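Long-range contact in ORF 37 (Human herpesvirus 8 type M, PDB 3FHD), which degrades DNA as an alkaline endonuclease and exonuclease that processes non-linear or branched viral DNA intermediates, promoting production of packaged unit-length linear genomes: residues Ile354-Thr368 with Ser378-Val391. Numbering follows the deposited sequence.
Sequences ILHNSTTESDVYVLT and SIKARFKANLFVNV
Two neighbouring antiparallel strands of the central mixed sheet meet here, with Val364 facing Phe383 and Ser362 facing Ala385 in hydrogen-bonded pairs. Val364 N gives a nearly axial bond to Phe383 O at 2.8 Å. On the face that also carries Val366 and Ala385, Phe383 CG sits between its backbone N and carbonyl carbon (chi1 66°), which lays the ring over Val364: Val364 CB stands 3.8 Å from the Phe383 ring centroid as a CH-pi contact, while Val366 CG2 meets the ring edge. Leu299 of helix 296-303 packs on Val364, Phe383 and Ala385.

On the opposite face, with Asp363, Tyr365, Arg382 and Lys384, Asp363 OD1 takes weak bonds from Arg382 NH1 and NH2 and from Lys384 NZ, the last at 3.0 Å, in salt bridges to both residues. The guanidinium plane stands 71° from the carboxylate. Arg382 runs extended from CG to NE, passing Tyr365, whose CE1 lies 3.6 Å from Arg382 CG. Toward the far end a classic beta bulge puts Lys380 and Ala381 both opposite Val366 O; the bond from Lys380 N is 2.9 Å long, that from Ala381 N weaker. Beyond it, Ser378 N points almost straight at Thr368 OG1.

At the other end, Ser362 OG donates to Leu387 O from above the carbonyl plane and also bonds Thr462. The Phe388 ring packs against the loop that leads into strand 362-367, with Ser358 CA over one face, 3.9 Å from the centroid, and Thr360 O at its edge. A water donates to both Asn357 O and Val389 O, bridging the parting chains. Strand 455-464 flanks 362-367, and 326-328 flanks 379-389, so this is an interior antiparallel pair, its connection carrying helix 370-373, in the mixed sheet of a PD-(D/E)XK nuclease.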
loop_
_atom_site.group_PDB
_atom_site.type_symbol
_atom_site.label_atom_id
_atom_site.label_comp_id
_atom_site.label_asym_id
_atom_site.label_seq_id
_atom_site.Cartn_x
_atom_site.Cartn_y
_atom_site.Cartn_z
ATOM N N ILE A 354 5.944 13.455 16.190
ATOM C CA ILE A 354 4.823 14.238 16.748
ATOM C C ILE A 354 4.996 15.722 16.402
ATOM O O ILE A 354 4.048 16.374 15.963
ATOM C CB ILE A 354 4.614 14.008 18.266
ATOM C CG1 ILE A 354 4.085 12.588 18.523
ATOM C CG2 ILE A 354 3.604 15.025 18.845
ATOM C CD1 ILE A 354 4.149 12.132 19.969
ATOM N N LEU A 355 6.220 16.234 16.588
ATOM C CA LEU A 355 6.574 17.610 16.219
ATOM C C LEU A 355 6.115 18.003 14.801
ATOM O O LEU A 355 5.628 19.115 14.583
ATOM C CB LEU A 355 8.091 17.839 16.367
ATOM C CG LEU A 355 8.535 19.285 16.143
ATOM C CD1 LEU A 355 7.891 20.171 17.213
ATOM C CD2 LEU A 355 10.052 19.408 16.165
ATOM N N HIS A 356 6.278 17.084 13.850
ATOM C CA HIS A 356 5.936 17.320 12.451
ATOM C C HIS A 356 4.518 16.907 12.063
ATOM O O HIS A 356 4.125 17.076 10.895
ATOM C CB HIS A 356 6.962 16.618 11.557
ATOM C CG HIS A 356 8.270 17.339 11.532
ATOM N ND1 HIS A 356 9.223 17.176 12.514
ATOM C CD2 HIS A 356 8.736 18.302 10.707
ATOM C CE1 HIS A 356 10.246 17.978 12.268
ATOM N NE2 HIS A 356 9.971 18.679 11.182
ATOM N N ASN A 357 3.771 16.371 13.034
ATOM C CA ASN A 357 2.391 15.933 12.803
ATOM C C ASN A 357 1.436 16.470 13.869
ATOM O O ASN A 357 0.642 15.725 14.450
ATOM C CB ASN A 357 2.290 14.407 12.706
ATOM C CG ASN A 357 2.886 13.867 11.425
ATOM O OD1 ASN A 357 2.267 13.942 10.351
ATOM N ND2 ASN A 357 4.106 13.349 11.519
ATOM N N SER A 358 1.521 17.768 14.122
ATOM C CA SER A 358 0.653 18.380 15.118
ATOM C C SER A 358 0.233 19.810 14.765
ATOM O O SER A 358 -0.138 20.565 15.651
ATOM C CB SER A 358 1.286 18.287 16.516
ATOM O OG SER A 358 2.620 18.772 16.497
ATOM N N THR A 359 0.250 20.145 13.467
ATOM C CA THR A 359 -0.110 21.492 12.954
ATOM C C THR A 359 -1.271 21.515 11.936
ATOM O O THR A 359 -2.288 22.178 12.176
ATOM C CB THR A 359 1.123 22.205 12.331
ATOM O OG1 THR A 359 2.183 22.258 13.291
ATOM C CG2 THR A 359 0.787 23.651 11.893
ATOM N N THR A 360 -1.106 20.820 10.801
ATOM C CA THR A 360 -2.139 20.777 9.750
ATOM C C THR A 360 -3.296 19.894 10.185
ATOM O O THR A 360 -3.116 18.687 10.414
ATOM C CB THR A 360 -1.601 20.216 8.408
ATOM O OG1 THR A 360 -0.270 20.692 8.179
ATOM C CG2 THR A 360 -2.511 20.611 7.231
ATOM N N GLU A 361 -4.483 20.487 10.288
ATOM C CA GLU A 361 -5.671 19.751 10.755
ATOM C C GLU A 361 -6.324 18.841 9.702
ATOM O O GLU A 361 -6.093 18.994 8.500
ATOM C CB GLU A 361 -6.708 20.724 11.337
ATOM C CG GLU A 361 -6.182 21.551 12.499
ATOM C CD GLU A 361 -7.242 22.472 13.070
ATOM O OE1 GLU A 361 -7.828 23.246 12.288
ATOM O OE2 GLU A 361 -7.491 22.418 14.293
ATOM N N SER A 362 -7.130 17.888 10.177
ATOM C CA SER A 362 -7.914 16.997 9.314
ATOM C C SER A 362 -9.102 17.735 8.686
ATOM O O SER A 362 -9.671 18.623 9.303
ATOM C CB SER A 362 -8.445 15.819 10.121
ATOM O OG SER A 362 -7.431 14.892 10.431
ATOM N N ASP A 363 -9.463 17.375 7.457
ATOM C CA ASP A 363 -10.696 17.859 6.847
ATOM C C ASP A 363 -11.794 16.835 7.081
ATOM O O ASP A 363 -11.598 15.649 6.797
ATOM C CB ASP A 363 -10.521 18.066 5.345
ATOM C CG ASP A 363 -9.588 19.228 5.017
ATOM O OD1 ASP A 363 -9.802 20.324 5.547
ATOM O OD2 ASP A 363 -8.641 19.047 4.227
ATOM N N VAL A 364 -12.946 17.281 7.586
ATOM C CA VAL A 364 -14.085 16.369 7.743
ATOM C C VAL A 364 -15.177 16.702 6.719
ATOM O O VAL A 364 -15.562 17.838 6.612
ATOM C CB VAL A 364 -14.656 16.420 9.178
ATOM C CG1 VAL A 364 -15.848 15.472 9.302
ATOM C CG2 VAL A 364 -13.560 16.065 10.183
ATOM N N TYR A 365 -15.664 15.696 5.983
ATOM C CA TYR A 365 -16.718 15.863 4.980
ATOM C C TYR A 365 -17.951 15.094 5.416
ATOM O O TYR A 365 -17.946 13.870 5.478
ATOM C CB TYR A 365 -16.279 15.342 3.607
ATOM C CG TYR A 365 -15.030 15.984 3.103
ATOM C CD1 TYR A 365 -15.102 17.129 2.318
ATOM C CD2 TYR A 365 -13.770 15.483 3.453
ATOM C CE1 TYR A 365 -13.962 17.747 1.840
ATOM C CE2 TYR A 365 -12.603 16.110 2.992
ATOM C CZ TYR A 365 -12.728 17.259 2.192
ATOM O OH TYR A 365 -11.613 17.912 1.709
ATOM N N VAL A 366 -19.005 15.817 5.745
ATOM C CA VAL A 366 -20.289 15.185 6.030
ATOM C C VAL A 366 -21.000 15.021 4.689
ATOM O O VAL A 366 -21.140 15.988 3.937
ATOM C CB VAL A 366 -21.120 16.037 7.005
ATOM C CG1 VAL A 366 -22.521 15.428 7.203
ATOM C CG2 VAL A 366 -20.385 16.192 8.349
ATOM N N LEU A 367 -21.440 13.808 4.365
ATOM C CA LEU A 367 -22.058 13.609 3.059
ATOM C C LEU A 367 -23.570 13.767 3.132
ATOM O O LEU A 367 -24.160 13.533 4.188
ATOM C CB LEU A 367 -21.669 12.245 2.474
ATOM C CG LEU A 367 -20.153 11.948 2.439
ATOM C CD1 LEU A 367 -19.864 10.468 2.213
ATOM C CD2 LEU A 367 -19.458 12.822 1.386
ATOM N N THR A 368 -24.194 14.167 2.016
ATOM C CA THR A 368 -25.641 14.130 1.923
ATOM C C THR A 368 -26.189 12.709 2.051
ATOM O O THR A 368 -25.579 11.731 1.608
ATOM C CB THR A 368 -26.204 14.784 0.622
ATOM O OG1 THR A 368 -25.639 14.142 -0.532
ATOM C CG2 THR A 368 -25.918 16.281 0.598
ATOM N N SER A 378 -23.343 13.664 -2.262
ATOM C CA SER A 378 -22.372 14.724 -2.494
ATOM C C SER A 378 -21.976 15.334 -1.143
ATOM O O SER A 378 -22.462 14.892 -0.104
ATOM C CB SER A 378 -22.973 15.785 -3.438
ATOM O OG SER A 378 -24.196 16.277 -2.924
ATOM N N ILE A 379 -21.096 16.331 -1.146
ATOM C CA ILE A 379 -20.672 16.976 0.104
ATOM C C ILE A 379 -21.795 17.882 0.591
ATOM O O ILE A 379 -22.280 18.719 -0.174
ATOM C CB ILE A 379 -19.343 17.778 -0.074
ATOM C CG1 ILE A 379 -18.202 16.840 -0.486
ATOM C CG2 ILE A 379 -18.971 18.548 1.187
ATOM C CD1 ILE A 379 -16.942 17.570 -0.965
ATOM N N LYS A 380 -22.226 17.677 1.842
ATOM C CA LYS A 380 -23.211 18.540 2.505
ATOM C C LYS A 380 -22.503 19.662 3.263
ATOM O O LYS A 380 -22.943 20.808 3.228
ATOM C CB LYS A 380 -24.065 17.742 3.500
ATOM C CG LYS A 380 -25.156 18.555 4.171
ATOM C CD LYS A 380 -25.509 18.015 5.529
ATOM C CE LYS A 380 -26.761 18.696 6.070
ATOM N NZ LYS A 380 -26.486 20.008 6.724
ATOM N N ALA A 381 -21.428 19.320 3.969
ATOM C CA ALA A 381 -20.692 20.290 4.774
ATOM C C ALA A 381 -19.279 19.802 5.009
ATOM O O ALA A 381 -19.026 18.592 5.026
ATOM C CB ALA A 381 -21.390 20.530 6.094
ATOM N N ARG A 382 -18.376 20.756 5.218
ATOM C CA ARG A 382 -16.942 20.523 5.303
ATOM C C ARG A 382 -16.411 21.365 6.460
ATOM O O ARG A 382 -16.767 22.520 6.564
ATOM C CB ARG A 382 -16.327 21.012 3.998
ATOM C CG ARG A 382 -14.893 20.696 3.761
ATOM C CD ARG A 382 -14.442 21.500 2.539
ATOM N NE ARG A 382 -12.992 21.524 2.336
ATOM C CZ ARG A 382 -12.071 21.625 3.296
ATOM N NH1 ARG A 382 -10.779 21.632 2.966
ATOM N NH2 ARG A 382 -12.419 21.725 4.582
ATOM N N PHE A 383 -15.576 20.784 7.328
ATOM C CA PHE A 383 -14.998 21.521 8.465
ATOM C C PHE A 383 -13.647 20.963 8.931
ATOM O O PHE A 383 -13.357 19.803 8.710
ATOM C CB PHE A 383 -15.994 21.634 9.635
ATOM C CG PHE A 383 -16.361 20.322 10.300
ATOM C CD1 PHE A 383 -15.712 19.912 11.459
ATOM C CD2 PHE A 383 -17.400 19.527 9.803
ATOM C CE1 PHE A 383 -16.062 18.706 12.097
ATOM C CE2 PHE A 383 -17.753 18.332 10.430
ATOM C CZ PHE A 383 -17.086 17.923 11.583
ATOM N N LYS A 384 -12.834 21.791 9.584
ATOM C CA LYS A 384 -11.526 21.347 10.108
ATOM C C LYS A 384 -11.654 20.688 11.493
ATOM O O LYS A 384 -12.443 21.130 12.335
ATOM C CB LYS A 384 -10.551 22.531 10.225
ATOM C CG LYS A 384 -10.216 23.244 8.938
ATOM C CD LYS A 384 -9.534 22.325 7.946
ATOM C CE LYS A 384 -9.079 23.106 6.727
ATOM N NZ LYS A 384 -7.846 22.497 6.127
ATOM N N ALA A 385 -10.867 19.645 11.737
ATOM C CA ALA A 385 -10.833 19.019 13.058
ATOM C C ALA A 385 -9.382 18.838 13.502
ATOM O O ALA A 385 -8.565 18.301 12.737
ATOM C CB ALA A 385 -11.591 17.676 13.057
ATOM N N ASN A 386 -9.056 19.308 14.712
ATOM C CA ASN A 386 -7.709 19.120 15.272
ATOM C C ASN A 386 -7.481 17.670 15.704
ATOM O O ASN A 386 -7.283 17.348 16.876
ATOM C CB ASN A 386 -7.351 20.144 16.376
ATOM C CG ASN A 386 -8.436 20.292 17.450
ATOM O OD1 ASN A 386 -9.609 19.935 17.253
ATOM N ND2 ASN A 386 -8.037 20.826 18.601
ATOM N N LEU A 387 -7.564 16.796 14.711
ATOM C CA LEU A 387 -7.281 15.390 14.869
ATOM C C LEU A 387 -6.097 15.110 13.962
ATOM O O LEU A 387 -6.069 15.579 12.822
ATOM C CB LEU A 387 -8.497 14.555 14.454
ATOM C CG LEU A 387 -9.748 14.606 15.352
ATOM C CD1 LEU A 387 -10.724 13.565 14.915
ATOM C CD2 LEU A 387 -9.414 14.426 16.841
ATOM N N PHE A 388 -5.133 14.344 14.463
ATOM C CA PHE A 388 -3.838 14.145 13.785
ATOM C C PHE A 388 -3.491 12.673 13.721
ATOM O O PHE A 388 -3.993 11.894 14.529
ATOM C CB PHE A 388 -2.703 14.867 14.548
ATOM C CG PHE A 388 -2.942 16.329 14.746
ATOM C CD1 PHE A 388 -2.738 17.234 13.706
ATOM C CD2 PHE A 388 -3.409 16.804 15.968
ATOM C CE1 PHE A 388 -2.993 18.614 13.889
ATOM C CE2 PHE A 388 -3.657 18.186 16.163
ATOM C CZ PHE A 388 -3.454 19.075 15.119
ATOM N N VAL A 389 -2.603 12.302 12.795
ATOM C CA VAL A 389 -2.161 10.901 12.695
ATOM C C VAL A 389 -1.469 10.485 13.992
ATOM O O VAL A 389 -0.750 11.283 14.593
ATOM C CB VAL A 389 -1.215 10.658 11.480
ATOM C CG1 VAL A 389 0.118 11.396 11.669
ATOM C CG2 VAL A 389 -1.008 9.135 11.267
ATOM N N ASN A 390 -1.702 9.246 14.429
ATOM C CA ASN A 390 -0.953 8.660 15.524
ATOM C C ASN A 390 0.351 8.062 14.965
ATOM O O ASN A 390 0.335 7.041 14.219
ATOM C CB ASN A 390 -1.814 7.600 16.226
ATOM C CG ASN A 390 -1.107 6.912 17.375
ATOM O OD1 ASN A 390 0.063 7.179 17.678
ATOM N ND2 ASN A 390 -1.841 6.022 18.060
ATOM N N VAL A 391 1.470 8.696 15.329
ATOM C CA VAL A 391 2.779 8.360 14.744
ATOM C C VAL A 391 3.294 6.996 15.212
ATOM O O VAL A 391 4.258 6.466 14.648
ATOM C CB VAL A 391 3.858 9.469 14.983
ATOM C CG1 VAL A 391 3.341 10.851 14.493
ATOM C CG2 VAL A 391 4.274 9.532 16.460
HETATM O O HOH W 1 0.707 13.377 15.691
HETATM O O HOH W 2 -4.301 16.197 10.972
HETATM O O HOH W 3 -5.889 21.427 7.228
#